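Local coordinates for protein apoptosis regulator ced-9 (PDB 1OHU) that restrains programmed cell death in the nematode by sequestering the death activator CED-4 until EGL-1 binds and releases it, at residues E14-D19 and R152-F157; T54-K59 and R103-I108. The protein carries 3 engineered substitutions. One frame throughout, in Å; residues are numbered along the deposited sequence.

Contact 1 of 2, residues E14-D19 and R152-F157; sequences EGFVVD and RSWDDF
Segments of the probable BH4 and BH2 motifs of this Bcl-2-family domain meet here through two aromatic side chains, Phe16 and Trp154. Their rings form an offset stack: the Phe16 ring and the six-membered ring of Trp154 have centroids 4.1 Å apart and planes only 9° from parallel. The closest pair is Phe16 CE2 and Trp154 CZ3 at 3.5 Å, and the displacement shows in Trp154 CH2, which lies over the phenyl face, shifted from its centre toward the rim. In both residues CG lies anti to the carbonyl carbon (chi1 -68° for Phe16, -76° for Trp154), and the side chains reach out from opposite directions to bridge CA atoms 11.6 Å apart. Phe157 lies against the same indole, with Trp154 CZ3 over the centre of its ring. Ser153 is the N-cap of helix 154-172, though its OG takes only a weak bond, 3.3 Å long, from Asp156 N. Trp147 meets Trp154 edge-to-face, and His46 does the same to Phe16. The stack thus joins helix 13-27 to the start of helix 154-172, and it rests on helix 101-118, where Phe16 touches Ile108 and Trp154 touches Leu104.

Contact 2 of 2, residues T54-K59 and R103-I108; sequences TIFEKK and RLIGLI
With CG anti to the backbone N (chi1 -169°), Phe56 swings its ring out from helix 44-71 and lays one face on the backbone of Gly106. The evidence for a CH-pi contact is direct: Gly106 CA stands 3.5 Å from the ring centroid and 13° off the ring normal, so it sits nearly over the centre. Among the ring atoms CZ comes nearest, at 3.5 Å from Gly106 CA, while CE1 also reaches Gly106 N at 3.8 Å. A CB built on Gly106 would lie only 2.7 Å from Phe56 CZ, consistent with the bare glycine permitting the 6.5 Å approach of the Phe56 and Gly106 CA atoms. Ile105 adds its CG2 branch, also anti to its backbone N, which meets Phe56 CB at 3.8 Å and approaches the ring obliquely. Replacing Phe56 with alanine would probably leave Gly106 CA without its aromatic cover and open a gap beside Ile105 CG2. Ser109 and His60 also touch Phe56. This ring-on-glycine CH-pi contact joins helix 44-71 to helix 101-118, whose first turns hold part of the probable BH1 motif, within the all-helical Bcl-2 fold.

Contacts 1 and 2 have centres about 13 Å apart in one all-helical domain and share helix 101-118 as common ground: it supplies one segment of contact 2 and packs against the aromatic pair of contact 1. Three direct touches connect them, Trp154 CH2 to Leu104 CD2 at 3.7 Å, Phe16 CB to Ile108 CD1 at 4.0 Å and Phe157 CE1 to Ile105 CD1 at 4.2 Å. Along the chain contact 2 is nested within the loop that contact 1 closes, for 54-59 and 103-108 both fall between 14-19 and 152-157. BH4 and BH2 segments far apart in sequence thus pack against the BH1-bearing helix, consistent with the central hydrophobic helix of other Bcl-2 proteins.

Contact 1 of 2, residues E14-D19 and R152-F157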
loop_
_atom_site.group_PDB
_atom_site.type_symbol
_atom_site.label_atom_id
_atom_site.label_comp_id
_atom_site.label_asym_id
_atom_site.label_seq_id
_atom_site.Cartn_x
_atom_site.Cartn_y
_atom_site.Cartn_z
ATOM N N GLU A 14 -5.012 8.653 0.644
ATOM C CA GLU A 14 -5.471 8.079 1.906
ATOM C C GLU A 14 -6.501 6.991 1.699
ATOM O O GLU A 14 -6.510 5.989 2.423
ATOM C CB GLU A 14 -6.068 9.151 2.820
ATOM C CG GLU A 14 -5.035 10.085 3.404
ATOM C CD GLU A 14 -4.482 11.052 2.383
ATOM O OE1 GLU A 14 -3.425 11.656 2.659
ATOM O OE2 GLU A 14 -5.111 11.216 1.312
ATOM N N GLY A 15 -7.373 7.194 0.718
ATOM C CA GLY A 15 -8.410 6.220 0.436
ATOM C C GLY A 15 -7.850 4.861 0.073
ATOM O O GLY A 15 -8.375 3.837 0.504
ATOM N N PHE A 16 -6.784 4.841 -0.722
ATOM C CA PHE A 16 -6.177 3.573 -1.116
ATOM C C PHE A 16 -5.478 2.919 0.072
ATOM O O PHE A 16 -5.607 1.713 0.302
ATOM C CB PHE A 16 -5.147 3.778 -2.236
ATOM C CG PHE A 16 -5.743 4.198 -3.551
ATOM C CD1 PHE A 16 -6.168 5.509 -3.752
ATOM C CD2 PHE A 16 -5.878 3.281 -4.591
ATOM C CE1 PHE A 16 -6.719 5.900 -4.971
ATOM C CE2 PHE A 16 -6.427 3.660 -5.814
ATOM C CZ PHE A 16 -6.848 4.973 -6.005
ATOM N N VAL A 17 -4.733 3.720 0.827
ATOM C CA VAL A 17 -4.000 3.198 1.973
ATOM C C VAL A 17 -4.955 2.616 3.013
ATOM O O VAL A 17 -4.749 1.504 3.490
ATOM C CB VAL A 17 -3.127 4.285 2.619
ATOM C CG1 VAL A 17 -2.256 3.665 3.701
ATOM C CG2 VAL A 17 -2.261 4.960 1.564
ATOM N N VAL A 18 -5.999 3.362 3.357
ATOM C CA VAL A 18 -6.977 2.893 4.328
ATOM C C VAL A 18 -7.698 1.639 3.858
ATOM O O VAL A 18 -7.813 0.666 4.601
ATOM C CB VAL A 18 -8.053 3.953 4.617
ATOM C CG1 VAL A 18 -9.176 3.341 5.454
ATOM C CG2 VAL A 18 -7.436 5.115 5.351
ATOM N N ASP A 19 -8.193 1.668 2.624
ATOM C CA ASP A 19 -8.910 0.521 2.095
ATOM C C ASP A 19 -8.030 -0.705 1.990
ATOM O O ASP A 19 -8.495 -1.825 2.203
ATOM C CB ASP A 19 -9.498 0.834 0.719
ATOM C CG ASP A 19 -10.302 -0.329 0.165
ATOM O OD1 ASP A 19 -9.730 -1.166 -0.567
ATOM O OD2 ASP A 19 -11.506 -0.419 0.486
ATOM N N ARG A 152 2.427 9.362 -15.919
ATOM C CA ARG A 152 1.556 8.338 -15.346
ATOM C C ARG A 152 0.291 8.954 -14.755
ATOM O O ARG A 152 0.200 10.170 -14.570
ATOM C CB ARG A 152 2.287 7.511 -14.276
ATOM C CG ARG A 152 3.704 7.951 -13.959
ATOM C CD ARG A 152 4.636 6.750 -13.891
ATOM N NE ARG A 152 5.961 7.114 -13.402
ATOM C CZ ARG A 152 7.045 6.354 -13.533
ATOM N NH1 ARG A 152 6.965 5.179 -14.149
ATOM N NH2 ARG A 152 8.210 6.765 -13.040
ATOM N N SER A 153 -0.691 8.103 -14.475
ATOM C CA SER A 153 -1.959 8.541 -13.912
ATOM C C SER A 153 -2.726 7.322 -13.419
ATOM O O SER A 153 -2.273 6.189 -13.585
ATOM C CB SER A 153 -2.784 9.278 -14.975
ATOM O OG SER A 153 -3.115 8.423 -16.056
ATOM N N TRP A 154 -3.884 7.554 -12.810
ATOM C CA TRP A 154 -4.703 6.462 -12.302
ATOM C C TRP A 154 -5.410 5.711 -13.423
ATOM O O TRP A 154 -5.687 4.518 -13.297
ATOM C CB TRP A 154 -5.729 6.987 -11.296
ATOM C CG TRP A 154 -5.131 7.307 -9.958
ATOM C CD1 TRP A 154 -5.023 8.538 -9.380
ATOM C CD2 TRP A 154 -4.536 6.378 -9.040
ATOM N NE1 TRP A 154 -4.397 8.435 -8.160
ATOM C CE2 TRP A 154 -4.088 7.121 -7.927
ATOM C CE3 TRP A 154 -4.338 4.990 -9.052
ATOM C CZ2 TRP A 154 -3.451 6.522 -6.832
ATOM C CZ3 TRP A 154 -3.702 4.394 -7.960
ATOM C CH2 TRP A 154 -3.268 5.161 -6.867
ATOM N N ASP A 155 -5.707 6.410 -14.514
ATOM C CA ASP A 155 -6.375 5.798 -15.657
ATOM C C ASP A 155 -5.391 4.836 -16.296
ATOM O O ASP A 155 -5.712 3.679 -16.569
ATOM C CB ASP A 155 -6.779 6.876 -16.657
ATOM C CG ASP A 155 -7.644 7.948 -16.027
ATOM O OD1 ASP A 155 -8.804 7.642 -15.670
ATOM O OD2 ASP A 155 -7.160 9.093 -15.879
ATOM N N ASP A 156 -4.182 5.331 -16.526
ATOM C CA ASP A 156 -3.120 4.528 -17.111
ATOM C C ASP A 156 -2.879 3.344 -16.169
ATOM O O ASP A 156 -2.512 2.250 -16.600
ATOM C CB ASP A 156 -1.855 5.378 -17.238
ATOM C CG ASP A 156 -0.856 4.795 -18.207
ATOM O OD1 ASP A 156 -0.360 3.677 -17.960
ATOM O OD2 ASP A 156 -0.568 5.462 -19.222
ATOM N N PHE A 157 -3.105 3.583 -14.879
ATOM C CA PHE A 157 -2.935 2.570 -13.841
ATOM C C PHE A 157 -3.901 1.408 -14.046
ATOM O O PHE A 157 -3.494 0.246 -14.059
ATOM C CB PHE A 157 -3.173 3.198 -12.459
ATOM C CG PHE A 157 -3.280 2.198 -11.335
ATOM C CD1 PHE A 157 -2.151 1.558 -10.838
ATOM C CD2 PHE A 157 -4.519 1.900 -10.771
ATOM C CE1 PHE A 157 -2.253 0.637 -9.792
ATOM C CE2 PHE A 157 -4.631 0.983 -9.728
ATOM C CZ PHE A 157 -3.496 0.351 -9.238
#

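Contact 2 of 2, residues T54-K59 and R103-I108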
loop_
_atom_site.group_PDB
_atom_site.type_symbol
_atom_site.label_atom_id
_atom_site.label_comp_id
_atom_site.label_asym_id
_atom_site.label_seq_id
_atom_site.Cartn_x
_atom_site.Cartn_y
_atom_site.Cartn_z
ATOM N N THR A 54 -2.054 -7.918 -3.346
ATOM C CA THR A 54 -2.015 -9.345 -3.062
ATOM C C THR A 54 -1.002 -10.009 -3.984
ATOM O O THR A 54 -0.199 -10.832 -3.550
ATOM C CB THR A 54 -3.383 -9.995 -3.290
ATOM O OG1 THR A 54 -4.363 -9.311 -2.507
ATOM C CG2 THR A 54 -3.357 -11.453 -2.876
ATOM N N ILE A 55 -1.047 -9.645 -5.261
ATOM C CA ILE A 55 -0.119 -10.194 -6.239
ATOM C C ILE A 55 1.310 -9.787 -5.894
ATOM O O ILE A 55 2.220 -10.616 -5.907
ATOM C CB ILE A 55 -0.432 -9.686 -7.661
ATOM C CG1 ILE A 55 -1.795 -10.207 -8.114
ATOM C CG2 ILE A 55 0.655 -10.132 -8.628
ATOM C CD1 ILE A 55 -2.161 -9.772 -9.514
ATOM N N PHE A 56 1.504 -8.513 -5.575
ATOM C CA PHE A 56 2.833 -8.014 -5.250
ATOM C C PHE A 56 3.407 -8.704 -4.018
ATOM O O PHE A 56 4.581 -9.073 -4.000
ATOM C CB PHE A 56 2.796 -6.507 -5.003
ATOM C CG PHE A 56 4.154 -5.871 -4.929
ATOM C CD1 PHE A 56 4.613 -5.067 -5.960
ATOM C CD2 PHE A 56 4.981 -6.086 -3.833
ATOM C CE1 PHE A 56 5.877 -4.483 -5.899
ATOM C CE2 PHE A 56 6.243 -5.511 -3.763
ATOM C CZ PHE A 56 6.694 -4.710 -4.793
ATOM N N GLU A 57 2.582 -8.871 -2.988
ATOM C CA GLU A 57 3.043 -9.508 -1.765
ATOM C C GLU A 57 3.512 -10.923 -2.044
ATOM O O GLU A 57 4.570 -11.334 -1.571
ATOM C CB GLU A 57 1.938 -9.563 -0.707
ATOM C CG GLU A 57 2.437 -10.149 0.615
ATOM C CD GLU A 57 1.349 -10.250 1.677
ATOM O OE1 GLU A 57 0.503 -9.331 1.774
ATOM O OE2 GLU A 57 1.353 -11.246 2.425
ATOM N N LYS A 58 2.716 -11.670 -2.803
ATOM C CA LYS A 58 3.064 -13.046 -3.131
ATOM C C LYS A 58 4.391 -13.131 -3.863
ATOM O O LYS A 58 5.141 -14.083 -3.681
ATOM C CB LYS A 58 1.963 -13.699 -3.975
ATOM C CG LYS A 58 0.679 -13.973 -3.207
ATOM C CD LYS A 58 -0.275 -14.880 -3.983
ATOM C CE LYS A 58 -1.452 -15.297 -3.101
ATOM N NZ LYS A 58 -2.268 -16.406 -3.687
ATOM N N LYS A 59 4.686 -12.129 -4.680
ATOM C CA LYS A 59 5.932 -12.116 -5.431
ATOM C C LYS A 59 7.132 -11.712 -4.587
ATOM O O LYS A 59 8.231 -12.233 -4.774
ATOM C CB LYS A 59 5.818 -11.173 -6.627
ATOM C CG LYS A 59 4.787 -11.613 -7.652
ATOM C CD LYS A 59 4.875 -10.790 -8.935
ATOM C CE LYS A 59 4.043 -11.420 -10.049
ATOM N NZ LYS A 59 4.157 -10.658 -11.321
ATOM N N ARG A 103 6.471 0.819 -7.579
ATOM C CA ARG A 103 6.857 1.303 -6.263
ATOM C C ARG A 103 5.590 1.659 -5.484
ATOM O O ARG A 103 5.511 1.445 -4.272
ATOM C CB ARG A 103 7.761 2.536 -6.382
ATOM C CG ARG A 103 8.514 2.867 -5.097
ATOM C CD ARG A 103 9.264 4.190 -5.177
ATOM N NE ARG A 103 10.141 4.374 -4.020
ATOM C CZ ARG A 103 10.785 5.502 -3.724
ATOM N NH1 ARG A 103 10.655 6.574 -4.497
ATOM N NH2 ARG A 103 11.568 5.555 -2.653
ATOM N N LEU A 104 4.603 2.196 -6.193
ATOM C CA LEU A 104 3.337 2.583 -5.585
ATOM C C LEU A 104 2.674 1.374 -4.936
ATOM O O LEU A 104 2.379 1.370 -3.742
ATOM C CB LEU A 104 2.412 3.169 -6.652
ATOM C CG LEU A 104 0.961 3.464 -6.264
ATOM C CD1 LEU A 104 0.914 4.493 -5.152
ATOM C CD2 LEU A 104 0.212 3.962 -7.488
ATOM N N ILE A 105 2.449 0.350 -5.751
ATOM C CA ILE A 105 1.828 -0.895 -5.325
ATOM C C ILE A 105 2.622 -1.561 -4.209
ATOM O O ILE A 105 2.053 -2.071 -3.248
ATOM C CB ILE A 105 1.730 -1.865 -6.525
ATOM C CG1 ILE A 105 0.822 -1.257 -7.596
ATOM C CG2 ILE A 105 1.226 -3.227 -6.074
ATOM C CD1 ILE A 105 0.807 -2.034 -8.889
ATOM N N GLY A 106 3.942 -1.554 -4.348
ATOM C CA GLY A 106 4.798 -2.169 -3.353
ATOM C C GLY A 106 4.720 -1.479 -2.012
ATOM O O GLY A 106 4.708 -2.137 -0.972
ATOM N N LEU A 107 4.666 -0.149 -2.026
ATOM C CA LEU A 107 4.584 0.617 -0.781
ATOM C C LEU A 107 3.278 0.349 -0.031
ATOM O O LEU A 107 3.283 0.166 1.189
ATOM C CB LEU A 107 4.718 2.116 -1.071
ATOM C CG LEU A 107 6.083 2.574 -1.589
ATOM C CD1 LEU A 107 6.036 4.052 -1.921
ATOM C CD2 LEU A 107 7.145 2.297 -0.548
ATOM N N ILE A 108 2.165 0.333 -0.762
ATOM C CA ILE A 108 0.867 0.076 -0.150
ATOM C C ILE A 108 0.806 -1.383 0.307
ATOM O O ILE A 108 0.379 -1.676 1.424
ATOM C CB ILE A 108 -0.289 0.360 -1.142
ATOM C CG1 ILE A 108 -0.345 1.856 -1.462
ATOM C CG2 ILE A 108 -1.611 -0.090 -0.547
ATOM C CD1 ILE A 108 -1.499 2.263 -2.360
#